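Local atomic coordinates of COG0778: Nitroreductase (Streptococcus pneumoniae, PDB entry 2B67), a protein that binds flavin mononucleotide and, as a member of the nitroreductase family, probably catalyses flavin-dependent reduction of its substrates at the expense of a reduced nicotinamide cofactor. Residues Phe6-Lys17 and Val143-Asn154; Pro47-Asn57 and Ala75-Asp84. One frame throughout, in Å; residues are numbered along the deposited sequence.

Contact 1. Residues Phe6-Lys17 and Val143-Asn154; sequences FLELNKKRHATK and VLALTDQGIGSN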
loop_
_atom_site.group_PDB
_atom_site.type_symbol
_atom_site.label_atom_id
_atom_site.label_comp_id
_atom_site.label_asym_id
_atom_site.label_seq_id
_atom_site.Cartn_x
_atom_site.Cartn_y
_atom_site.Cartn_z
ATOM N N PHE A 6 -15.752 4.256 7.831
ATOM C CA PHE A 6 -14.636 3.661 7.091
ATOM C C PHE A 6 -14.662 2.129 7.195
ATOM O O PHE A 6 -14.359 1.440 6.238
ATOM C CB PHE A 6 -13.290 4.267 7.522
ATOM C CG PHE A 6 -12.108 3.727 6.773
ATOM C CD1 PHE A 6 -11.969 3.953 5.404
ATOM C CD2 PHE A 6 -11.128 3.006 7.432
ATOM C CE1 PHE A 6 -10.868 3.459 4.719
ATOM C CE2 PHE A 6 -10.028 2.507 6.768
ATOM C CZ PHE A 6 -9.900 2.710 5.396
ATOM N N LEU A 7 -15.044 1.610 8.361
ATOM C CA LEU A 7 -15.268 0.187 8.537
ATOM C C LEU A 7 -16.297 -0.323 7.515
ATOM O O LEU A 7 -16.126 -1.406 6.934
ATOM C CB LEU A 7 -15.746 -0.106 9.969
ATOM C CG LEU A 7 -16.192 -1.530 10.317
ATOM C CD1 LEU A 7 -15.149 -2.613 9.952
ATOM C CD2 LEU A 7 -16.537 -1.604 11.814
ATOM N N GLU A 8 -17.362 0.457 7.312
ATOM C CA GLU A 8 -18.427 0.121 6.367
ATOM C C GLU A 8 -17.898 0.055 4.916
ATOM O O GLU A 8 -18.252 -0.867 4.175
ATOM C CB GLU A 8 -19.580 1.123 6.490
ATOM C CG GLU A 8 -20.895 0.643 5.865
ATOM C CD GLU A 8 -21.878 1.775 5.503
ATOM O OE1 GLU A 8 -22.846 1.482 4.734
ATOM O OE2 GLU A 8 -21.684 2.940 5.972
ATOM N N LEU A 9 -17.038 1.016 4.529
ATOM C CA LEU A 9 -16.369 0.974 3.220
ATOM C C LEU A 9 -15.582 -0.323 3.053
ATOM O O LEU A 9 -15.684 -1.003 2.039
ATOM C CB LEU A 9 -15.401 2.155 3.075
ATOM C CG LEU A 9 -15.370 2.985 1.786
ATOM C CD1 LEU A 9 -14.032 3.685 1.578
ATOM C CD2 LEU A 9 -15.765 2.191 0.562
ATOM N N ASN A 10 -14.782 -0.648 4.058
ATOM C CA ASN A 10 -13.916 -1.824 4.023
ATOM C C ASN A 10 -14.677 -3.124 3.922
ATOM O O ASN A 10 -14.266 -4.032 3.224
ATOM C CB ASN A 10 -12.994 -1.848 5.238
ATOM C CG ASN A 10 -11.623 -1.270 4.926
ATOM O OD1 ASN A 10 -10.717 -1.965 4.440
ATOM N ND2 ASN A 10 -11.477 0.004 5.173
ATOM N N LYS A 11 -15.814 -3.194 4.603
ATOM C CA LYS A 11 -16.622 -4.410 4.589
ATOM C C LYS A 11 -17.281 -4.622 3.232
ATOM O O LYS A 11 -17.642 -5.739 2.885
ATOM C CB LYS A 11 -17.647 -4.413 5.724
ATOM C CG LYS A 11 -17.107 -4.922 7.062
ATOM C CD LYS A 11 -18.266 -5.465 7.916
ATOM C CE LYS A 11 -18.234 -4.975 9.363
ATOM N NZ LYS A 11 -19.588 -4.455 9.749
ATOM N N LYS A 12 -17.405 -3.565 2.440
ATOM C CA LYS A 12 -17.890 -3.797 1.093
ATOM C C LYS A 12 -16.858 -3.941 -0.024
ATOM O O LYS A 12 -17.250 -4.190 -1.152
ATOM C CB LYS A 12 -19.021 -2.849 0.714
ATOM C CG LYS A 12 -18.732 -1.425 0.851
ATOM C CD LYS A 12 -20.067 -0.718 1.173
ATOM C CE LYS A 12 -20.137 0.614 0.472
ATOM N NZ LYS A 12 -20.956 1.523 1.291
ATOM N N ARG A 13 -15.566 -3.799 0.280
ATOM C CA ARG A 13 -14.529 -4.095 -0.705
ATOM C C ARG A 13 -14.334 -5.617 -0.739
ATOM O O ARG A 13 -14.106 -6.233 0.285
ATOM C CB ARG A 13 -13.212 -3.381 -0.383
ATOM C CG ARG A 13 -12.157 -3.527 -1.487
ATOM C CD ARG A 13 -10.758 -3.805 -0.980
ATOM N NE ARG A 13 -10.687 -4.720 0.166
ATOM C CZ ARG A 13 -10.540 -6.040 0.102
ATOM N NH1 ARG A 13 -10.467 -6.670 -1.059
ATOM N NH2 ARG A 13 -10.455 -6.744 1.226
ATOM N N HIS A 14 -14.435 -6.219 -1.914
ATOM C CA HIS A 14 -14.168 -7.644 -2.057
ATOM C C HIS A 14 -13.259 -7.847 -3.264
ATOM O O HIS A 14 -13.194 -6.990 -4.144
ATOM C CB HIS A 14 -15.487 -8.436 -2.210
ATOM C CG HIS A 14 -16.367 -8.382 -0.990
ATOM N ND1 HIS A 14 -17.525 -7.630 -0.930
ATOM C CD2 HIS A 14 -16.252 -8.985 0.222
ATOM C CE1 HIS A 14 -18.077 -7.763 0.266
ATOM N NE2 HIS A 14 -17.325 -8.581 0.985
ATOM N N ALA A 15 -12.553 -8.972 -3.301
ATOM C CA ALA A 15 -11.800 -9.362 -4.479
ATOM C C ALA A 15 -12.814 -9.820 -5.521
ATOM O O ALA A 15 -13.366 -10.915 -5.416
ATOM C CB ALA A 15 -10.823 -10.491 -4.148
ATOM N N THR A 16 -13.067 -8.980 -6.510
ATOM C CA THR A 16 -14.086 -9.269 -7.531
ATOM C C THR A 16 -13.477 -10.017 -8.728
ATOM O O THR A 16 -12.529 -9.540 -9.362
ATOM C CB THR A 16 -14.756 -7.966 -8.025
ATOM O OG1 THR A 16 -15.184 -7.198 -6.896
ATOM C CG2 THR A 16 -15.940 -8.249 -8.934
ATOM N N LYS A 17 -14.050 -11.177 -9.030
ATOM C CA LYS A 17 -13.543 -12.019 -10.095
ATOM C C LYS A 17 -14.513 -12.187 -11.262
ATOM O O LYS A 17 -14.097 -12.561 -12.337
ATOM C CB LYS A 17 -13.113 -13.358 -9.526
ATOM C CG LYS A 17 -11.824 -13.218 -8.710
ATOM C CD LYS A 17 -11.490 -14.415 -7.859
ATOM C CE LYS A 17 -10.620 -13.932 -6.702
ATOM N NZ LYS A 17 -9.311 -14.663 -6.669
ATOM N N VAL A 143 -8.541 1.119 -4.810
ATOM C CA VAL A 143 -9.634 0.155 -4.702
ATOM C C VAL A 143 -10.748 0.633 -3.757
ATOM O O VAL A 143 -11.955 0.349 -3.984
ATOM C CB VAL A 143 -9.173 -1.300 -4.406
ATOM C CG1 VAL A 143 -8.262 -1.827 -5.515
ATOM C CG2 VAL A 143 -8.538 -1.430 -3.065
ATOM N N LEU A 144 -10.346 1.354 -2.703
ATOM C CA LEU A 144 -11.315 1.951 -1.777
ATOM C C LEU A 144 -12.118 3.046 -2.445
ATOM O O LEU A 144 -13.353 3.107 -2.276
ATOM C CB LEU A 144 -10.637 2.488 -0.503
ATOM C CG LEU A 144 -10.104 1.393 0.425
ATOM C CD1 LEU A 144 -9.141 2.044 1.457
ATOM C CD2 LEU A 144 -11.254 0.678 1.095
ATOM N N ALA A 145 -11.433 3.886 -3.226
ATOM C CA ALA A 145 -12.125 4.929 -3.974
ATOM C C ALA A 145 -13.144 4.340 -4.973
ATOM O O ALA A 145 -14.243 4.854 -5.111
ATOM C CB ALA A 145 -11.122 5.914 -4.661
ATOM N N LEU A 146 -12.782 3.258 -5.652
ATOM C CA LEU A 146 -13.691 2.544 -6.569
ATOM C C LEU A 146 -14.898 1.986 -5.823
ATOM O O LEU A 146 -16.077 2.150 -6.258
ATOM C CB LEU A 146 -12.936 1.397 -7.272
ATOM C CG LEU A 146 -11.938 1.865 -8.358
ATOM C CD1 LEU A 146 -11.033 0.735 -8.894
ATOM C CD2 LEU A 146 -12.651 2.591 -9.504
ATOM N N THR A 147 -14.595 1.335 -4.695
ATOM C CA THR A 147 -15.592 0.750 -3.811
ATOM C C THR A 147 -16.564 1.818 -3.363
ATOM O O THR A 147 -17.768 1.604 -3.417
ATOM C CB THR A 147 -14.954 0.095 -2.566
ATOM O OG1 THR A 147 -14.066 -0.961 -2.969
ATOM C CG2 THR A 147 -16.044 -0.474 -1.625
ATOM N N ASP A 148 -16.040 2.953 -2.900
ATOM C CA ASP A 148 -16.890 4.095 -2.542
ATOM C C ASP A 148 -17.864 4.558 -3.636
ATOM O O ASP A 148 -18.897 5.135 -3.339
ATOM C CB ASP A 148 -16.044 5.300 -2.126
ATOM C CG ASP A 148 -16.864 6.345 -1.373
ATOM O OD1 ASP A 148 -16.937 7.501 -1.845
ATOM O OD2 ASP A 148 -17.451 5.985 -0.328
ATOM N N GLN A 149 -17.507 4.346 -4.897
ATOM C CA GLN A 149 -18.396 4.683 -5.971
ATOM C C GLN A 149 -19.258 3.518 -6.391
ATOM O O GLN A 149 -19.959 3.627 -7.372
ATOM C CB GLN A 149 -17.630 5.141 -7.188
ATOM C CG GLN A 149 -16.740 6.327 -6.993
ATOM C CD GLN A 149 -16.322 6.897 -8.342
ATOM O OE1 GLN A 149 -17.132 6.909 -9.274
ATOM N NE2 GLN A 149 -15.080 7.384 -8.453
ATOM N N GLY A 150 -19.205 2.405 -5.670
ATOM C CA GLY A 150 -20.042 1.231 -6.005
ATOM C C GLY A 150 -19.431 0.343 -7.084
ATOM O O GLY A 150 -20.135 -0.478 -7.697
ATOM N N ILE A 151 -18.125 0.510 -7.329
ATOM C CA ILE A 151 -17.419 -0.233 -8.398
ATOM C C ILE A 151 -16.489 -1.295 -7.780
ATOM O O ILE A 151 -15.704 -0.990 -6.856
ATOM C CB ILE A 151 -16.675 0.726 -9.367
ATOM C CG1 ILE A 151 -17.677 1.751 -9.964
ATOM C CG2 ILE A 151 -15.959 -0.052 -10.538
ATOM C CD1 ILE A 151 -17.027 2.947 -10.679
ATOM N N GLY A 152 -16.615 -2.526 -8.268
ATOM C CA GLY A 152 -15.819 -3.675 -7.824
ATOM C C GLY A 152 -14.450 -3.632 -8.485
ATOM O O GLY A 152 -14.237 -2.836 -9.418
ATOM N N SER A 153 -13.507 -4.435 -7.980
ATOM C CA SER A 153 -12.129 -4.479 -8.487
ATOM C C SER A 153 -11.443 -5.694 -7.924
ATOM O O SER A 153 -11.901 -6.263 -6.941
ATOM C CB SER A 153 -11.329 -3.230 -8.060
ATOM O OG SER A 153 -11.402 -3.006 -6.648
ATOM N N ASN A 154 -10.329 -6.077 -8.537
ATOM C CA ASN A 154 -9.433 -7.060 -7.940
ATOM C C ASN A 154 -7.987 -6.668 -8.270
ATOM O O ASN A 154 -7.725 -6.215 -9.382
ATOM C CB ASN A 154 -9.746 -8.449 -8.481
ATOM C CG ASN A 154 -9.088 -9.547 -7.702
ATOM O OD1 ASN A 154 -8.804 -10.603 -8.244
ATOM N ND2 ASN A 154 -8.850 -9.317 -6.423
HETATM O O HOH W 1 -19.869 3.749 0.265
#
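Leu-9 of helix 5-12 and Arg-13, four residues on, rest on Thr-147 of helix 124-148, where the short segments 6-12 and 143-148 cross at 93° in the alpha-beta fold of the nitroreductase family. The axes of these segments come within 9.5 Å. Both methyls of Leu-9 carry the packing: CD2 presses on Thr-147 CG2 at 3.5 Å, tighter than usual for carbons, while CD1 lies against Leu-144. Leu-144 CD1 reaches the edge of the Phe-6 ring, near its plane, and the two side chains meet at about a right angle. Thr-147 OG1, anti to its own carbonyl carbon (chi1 -61°), turns back to donate to Val-143 O at 2.7 Å; that carbonyl also accepts from Thr-147 N on its opposite face. Arg-13 can be followed outward: CB and CG lie over Thr-147 OG1, CD touches Val-143 CG2 at 3.9 Å, and bends at chi2 and chi3 carry the guanidinium onward, where NH1 forms a salt bridge with the FMN phosphate and NH2 bonds Leu-38 O of the second subunit. Nearby, Asn-10 OD1 is held by Asn-141 of that subunit. Beyond the helix the chain runs beside strand 152-156 on its way past the flavin: Ala-15 N donates to the FMN phosphate and Lys-17 NZ to FMN O2. A water accepts from Lys-12 NZ and donates weakly to Asp-148 OD2, linking the two segments. Gly-150, with positive phi, is the C-prime residue of a Schellman motif that ends helix 124-148 just before the strand. There Thr-16 N donates to Ser-153 O at 3.0 Å, nearly straight at the hydrogen (166°).

Contact 2. Residues Pro47-Asn57 and Ala75-Asp84; sequences PWKFVVVREKN and APVTIALFTD. With ACY (acetic acid), chain F.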
loop_
_atom_site.group_PDB
_atom_site.type_symbol
_atom_site.label_atom_id
_atom_site.label_comp_id
_atom_site.label_asym_id
_atom_site.label_seq_id
_atom_site.Cartn_x
_atom_site.Cartn_y
_atom_site.Cartn_z
ATOM N N PRO A 47 5.499 8.128 -7.083
ATOM C CA PRO A 47 6.246 7.603 -8.212
ATOM C C PRO A 47 5.421 6.663 -9.073
ATOM O O PRO A 47 5.884 5.569 -9.388
ATOM C CB PRO A 47 7.394 6.849 -7.525
ATOM C CG PRO A 47 6.743 6.274 -6.260
ATOM C CD PRO A 47 5.721 7.336 -5.844
ATOM N N TRP A 48 4.222 7.084 -9.460
ATOM C CA TRP A 48 3.206 6.177 -10.008
ATOM C C TRP A 48 2.633 6.656 -11.319
ATOM O O TRP A 48 2.602 7.872 -11.620
ATOM C CB TRP A 48 2.047 5.943 -9.007
ATOM C CG TRP A 48 1.547 7.137 -8.237
ATOM C CD1 TRP A 48 0.920 8.268 -8.744
ATOM C CD2 TRP A 48 1.560 7.298 -6.814
ATOM N NE1 TRP A 48 0.580 9.126 -7.712
ATOM C CE2 TRP A 48 0.967 8.558 -6.522
ATOM C CE3 TRP A 48 2.030 6.510 -5.758
ATOM C CZ2 TRP A 48 0.803 9.019 -5.216
ATOM C CZ3 TRP A 48 1.883 6.980 -4.465
ATOM C CH2 TRP A 48 1.282 8.219 -4.202
ATOM N N LYS A 49 2.181 5.688 -12.100
ATOM C CA LYS A 49 1.578 5.961 -13.410
ATOM C C LYS A 49 0.450 4.961 -13.614
ATOM O O LYS A 49 0.652 3.753 -13.456
ATOM C CB LYS A 49 2.595 5.845 -14.558
ATOM C CG LYS A 49 1.929 6.135 -15.926
ATOM C CD LYS A 49 2.708 5.607 -17.149
ATOM C CE LYS A 49 3.887 6.529 -17.449
ATOM N NZ LYS A 49 3.451 7.876 -17.923
ATOM N N PHE A 50 -0.736 5.482 -13.890
ATOM C CA PHE A 50 -1.958 4.672 -14.056
ATOM C C PHE A 50 -2.294 4.516 -15.537
ATOM O O PHE A 50 -2.586 5.503 -16.260
ATOM C CB PHE A 50 -3.128 5.316 -13.300
ATOM C CG PHE A 50 -2.921 5.381 -11.812
ATOM C CD1 PHE A 50 -2.098 6.368 -11.247
ATOM C CD2 PHE A 50 -3.529 4.431 -10.975
ATOM C CE1 PHE A 50 -1.881 6.405 -9.857
ATOM C CE2 PHE A 50 -3.358 4.475 -9.604
ATOM C CZ PHE A 50 -2.531 5.449 -9.034
ATOM N N VAL A 51 -2.234 3.285 -16.012
ATOM C CA VAL A 51 -2.562 3.033 -17.402
ATOM C C VAL A 51 -3.967 2.420 -17.468
ATOM O O VAL A 51 -4.159 1.257 -17.101
ATOM C CB VAL A 51 -1.482 2.163 -18.106
ATOM C CG1 VAL A 51 -1.858 1.970 -19.561
ATOM C CG2 VAL A 51 -0.089 2.849 -18.015
ATOM N N VAL A 52 -4.945 3.232 -17.893
ATOM C CA VAL A 52 -6.329 2.792 -17.992
ATOM C C VAL A 52 -6.587 2.054 -19.314
ATOM O O VAL A 52 -6.607 2.655 -20.400
ATOM C CB VAL A 52 -7.302 3.974 -17.786
ATOM C CG1 VAL A 52 -8.723 3.534 -17.907
ATOM C CG2 VAL A 52 -7.047 4.624 -16.420
ATOM N N VAL A 53 -6.785 0.756 -19.217
ATOM C CA VAL A 53 -6.879 -0.069 -20.414
ATOM C C VAL A 53 -8.335 -0.339 -20.755
ATOM O O VAL A 53 -9.053 -1.004 -19.988
ATOM C CB VAL A 53 -6.085 -1.372 -20.258
ATOM C CG1 VAL A 53 -6.143 -2.222 -21.540
ATOM C CG2 VAL A 53 -4.611 -1.021 -19.878
ATOM N N ARG A 54 -8.743 0.188 -21.912
ATOM C CA ARG A 54 -10.093 0.021 -22.442
ATOM C C ARG A 54 -10.036 -0.568 -23.848
ATOM O O ARG A 54 -11.008 -1.139 -24.311
ATOM C CB ARG A 54 -10.852 1.366 -22.501
ATOM C CG ARG A 54 -11.392 1.802 -21.176
ATOM C CD ARG A 54 -12.197 3.140 -21.274
ATOM N NE ARG A 54 -12.549 3.617 -19.926
ATOM C CZ ARG A 54 -13.628 3.237 -19.221
ATOM N NH1 ARG A 54 -13.797 3.744 -18.013
ATOM N NH2 ARG A 54 -14.529 2.363 -19.698
ATOM N N GLU A 55 -8.907 -0.396 -24.520
ATOM C CA GLU A 55 -8.741 -0.896 -25.865
ATOM C C GLU A 55 -7.892 -2.154 -25.972
ATOM O O GLU A 55 -8.232 -3.017 -26.771
ATOM C CB GLU A 55 -8.208 0.186 -26.813
ATOM C CG GLU A 55 -9.265 0.670 -27.784
ATOM C CD GLU A 55 -9.937 1.935 -27.317
ATOM O OE1 GLU A 55 -11.079 1.853 -26.788
ATOM O OE2 GLU A 55 -9.306 3.017 -27.478
ATOM N N LYS A 56 -6.811 -2.251 -25.189
ATOM C CA LYS A 56 -5.838 -3.362 -25.275
ATOM C C LYS A 56 -6.094 -4.534 -24.296
ATOM O O LYS A 56 -5.192 -5.324 -24.006
ATOM C CB LYS A 56 -4.384 -2.835 -25.136
ATOM C CG LYS A 56 -3.990 -1.848 -26.274
ATOM C CD LYS A 56 -2.517 -1.459 -26.219
ATOM C CE LYS A 56 -2.041 -0.882 -27.572
ATOM N NZ LYS A 56 -2.531 0.533 -27.808
ATOM N N ASN A 57 -7.333 -4.652 -23.821
ATOM C CA ASN A 57 -7.669 -5.639 -22.807
ATOM C C ASN A 57 -7.397 -7.075 -23.211
ATOM O O ASN A 57 -6.919 -7.853 -22.397
ATOM C CB ASN A 57 -9.116 -5.518 -22.373
ATOM C CG ASN A 57 -9.442 -4.131 -21.857
ATOM O OD1 ASN A 57 -9.611 -3.923 -20.658
ATOM N ND2 ASN A 57 -9.513 -3.184 -22.763
ATOM N N ALA A 75 -13.205 -8.097 -17.551
ATOM C CA ALA A 75 -13.346 -6.806 -16.874
ATOM C C ALA A 75 -13.449 -5.668 -17.894
ATOM O O ALA A 75 -12.652 -5.593 -18.814
ATOM C CB ALA A 75 -12.216 -6.563 -15.888
ATOM N N PRO A 76 -14.460 -4.786 -17.741
ATOM C CA PRO A 76 -14.616 -3.702 -18.728
ATOM C C PRO A 76 -13.344 -2.831 -18.768
ATOM O O PRO A 76 -12.996 -2.264 -19.808
ATOM C CB PRO A 76 -15.802 -2.900 -18.180
ATOM C CG PRO A 76 -16.493 -3.773 -17.242
ATOM C CD PRO A 76 -15.500 -4.733 -16.682
ATOM N N VAL A 77 -12.660 -2.742 -17.626
ATOM C CA VAL A 77 -11.479 -1.900 -17.491
ATOM C C VAL A 77 -10.447 -2.654 -16.676
ATOM O O VAL A 77 -10.803 -3.341 -15.725
ATOM C CB VAL A 77 -11.809 -0.552 -16.762
ATOM C CG1 VAL A 77 -10.533 0.290 -16.518
ATOM C CG2 VAL A 77 -12.820 0.229 -17.532
ATOM N N THR A 78 -9.177 -2.488 -17.045
ATOM C CA THR A 78 -8.044 -2.903 -16.228
ATOM C C THR A 78 -7.081 -1.726 -16.138
ATOM O O THR A 78 -6.788 -1.061 -17.124
ATOM C CB THR A 78 -7.295 -4.132 -16.781
ATOM O OG1 THR A 78 -8.169 -5.262 -16.778
ATOM C CG2 THR A 78 -6.019 -4.459 -15.904
ATOM N N ILE A 79 -6.624 -1.461 -14.926
ATOM C CA ILE A 79 -5.726 -0.354 -14.682
ATOM C C ILE A 79 -4.426 -1.024 -14.403
ATOM O O ILE A 79 -4.328 -1.777 -13.427
ATOM C CB ILE A 79 -6.166 0.496 -13.461
ATOM C CG1 ILE A 79 -7.484 1.206 -13.761
ATOM C CG2 ILE A 79 -5.091 1.522 -13.138
ATOM C CD1 ILE A 79 -8.253 1.692 -12.533
ATOM N N ALA A 80 -3.451 -0.816 -15.282
ATOM C CA ALA A 80 -2.100 -1.252 -15.007
ATOM C C ALA A 80 -1.374 -0.184 -14.200
ATOM O O ALA A 80 -1.177 0.917 -14.686
ATOM C CB ALA A 80 -1.352 -1.548 -16.317
ATOM N N LEU A 81 -0.987 -0.506 -12.964
ATOM C CA LEU A 81 -0.270 0.433 -12.103
ATOM C C LEU A 81 1.217 0.233 -12.322
ATOM O O LEU A 81 1.744 -0.866 -12.084
ATOM C CB LEU A 81 -0.608 0.213 -10.618
ATOM C CG LEU A 81 0.174 0.995 -9.554
ATOM C CD1 LEU A 81 0.031 2.519 -9.756
ATOM C CD2 LEU A 81 -0.356 0.643 -8.179
ATOM N N PHE A 82 1.884 1.295 -12.777
ATOM C CA PHE A 82 3.350 1.295 -12.999
ATOM C C PHE A 82 4.012 2.199 -11.949
ATOM O O PHE A 82 3.384 3.132 -11.409
ATOM C CB PHE A 82 3.715 1.875 -14.391
ATOM C CG PHE A 82 3.383 0.964 -15.557
ATOM C CD1 PHE A 82 2.064 0.797 -15.972
ATOM C CD2 PHE A 82 4.390 0.261 -16.217
ATOM C CE1 PHE A 82 1.765 -0.037 -17.031
ATOM C CE2 PHE A 82 4.101 -0.564 -17.286
ATOM C CZ PHE A 82 2.778 -0.717 -17.696
ATOM N N THR A 83 5.286 1.952 -11.680
ATOM C CA THR A 83 6.047 2.863 -10.854
ATOM C C THR A 83 7.273 3.315 -11.648
ATOM O O THR A 83 7.754 2.595 -12.531
ATOM C CB THR A 83 6.494 2.205 -9.554
ATOM O OG1 THR A 83 7.113 0.957 -9.876
ATOM C CG2 THR A 83 5.291 1.929 -8.643
ATOM N N ASP A 84 7.765 4.498 -11.287
ATOM C CA ASP A 84 8.886 5.164 -11.932
ATOM C C ASP A 84 10.203 4.658 -11.412
ATOM O O ASP A 84 10.598 4.992 -10.294
ATOM C CB ASP A 84 8.800 6.681 -11.656
ATOM C CG ASP A 84 9.542 7.526 -12.698
ATOM O OD1 ASP A 84 10.506 7.017 -13.327
ATOM O OD2 ASP A 84 9.169 8.719 -12.854
HETATM C C ACY F . 6.068 10.507 -17.789
HETATM O O ACY F . 5.611 9.643 -18.565
HETATM O OXT ACY F . 5.560 10.777 -16.679
HETATM C CH3 ACY F . 7.300 11.249 -18.220
HETATM O O HOH W 2 -12.597 -2.715 -22.473
HETATM O O HOH W 3 -14.445 -0.274 -21.057
#
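With chi1 at -63°, Phe-50 CG stands anti to its carbonyl carbon, whereas Leu-81 CG is anti to its backbone N (chi1 173°); these torsions set the two side chains side by side, pointing the same way. Leu-81 CD1 sits over one face of the Phe-50 ring, 4.0 Å from the centroid of that ring, in a CH-pi contact offset toward the rim. Ile-79 CG2 meets the same ring at its edge, by CD2. On the other sheet face Val-51 CG2 approaches CD1 and CE1 of Phe-82, both at 3.6 Å, obliquely to the ring, and Val-51 CB lies beside Ala-80 CB. Between these two layers of side chains, strands 48-53 and 77-84 pair antiparallel. Lys-49 with Phe-82, Val-51 with Ala-80 and Val-53 with Thr-78 are the hydrogen-bonded pairs; Phe-82 N donates to Lys-49 O at 2.8 Å. One further bond, Asp-84 N to Pro-47 O, extends the pairing. At the far end Val-77 CG2 lies over a face of the Arg-54 guanidinium, 3.5 Å from CZ of Arg-54, while NH2 bonds Val-24 O; one water takes a weak bond from NH2 and donates to Pro-76 O, and another bridges Arg-54 O to Pro-76 O. Lys-49 NZ donates to an acetic acid, probably from the crystallisation liquor. Strand 174-183 pairs with the other edge of 77-84, strand 48-53 continues the sheet into a parallel strand of the second subunit, and helices 26-36 and 124-148 pack on the Phe-50 face through Ile-33 and Val-138.

Within this chain, contacts 1 and 2 reach opposite ends of one antiparallel sheet, ordered 48-53, 77-84, 174-183, 152-156: contact 2 joins the first two strands, and contact 1 holds the start of the last. Their centres are 18 Å apart and their nearest atoms about 5 Å; along the chain, contact 2 is nested inside the loop that contact 1 closes. Helix 124-148 serves both, carrying Val-143 to Asp-148 in contact 1 and Val-138 against Phe-50 in contact 2. Contact 1 lines the flavin pocket, its Arg-13 side chain about 2 Å from FMN at the nearest atoms, whereas the Trp-48 side chain of contact 2 stays about 8 Å away, likewise measured. Both reach the second subunit.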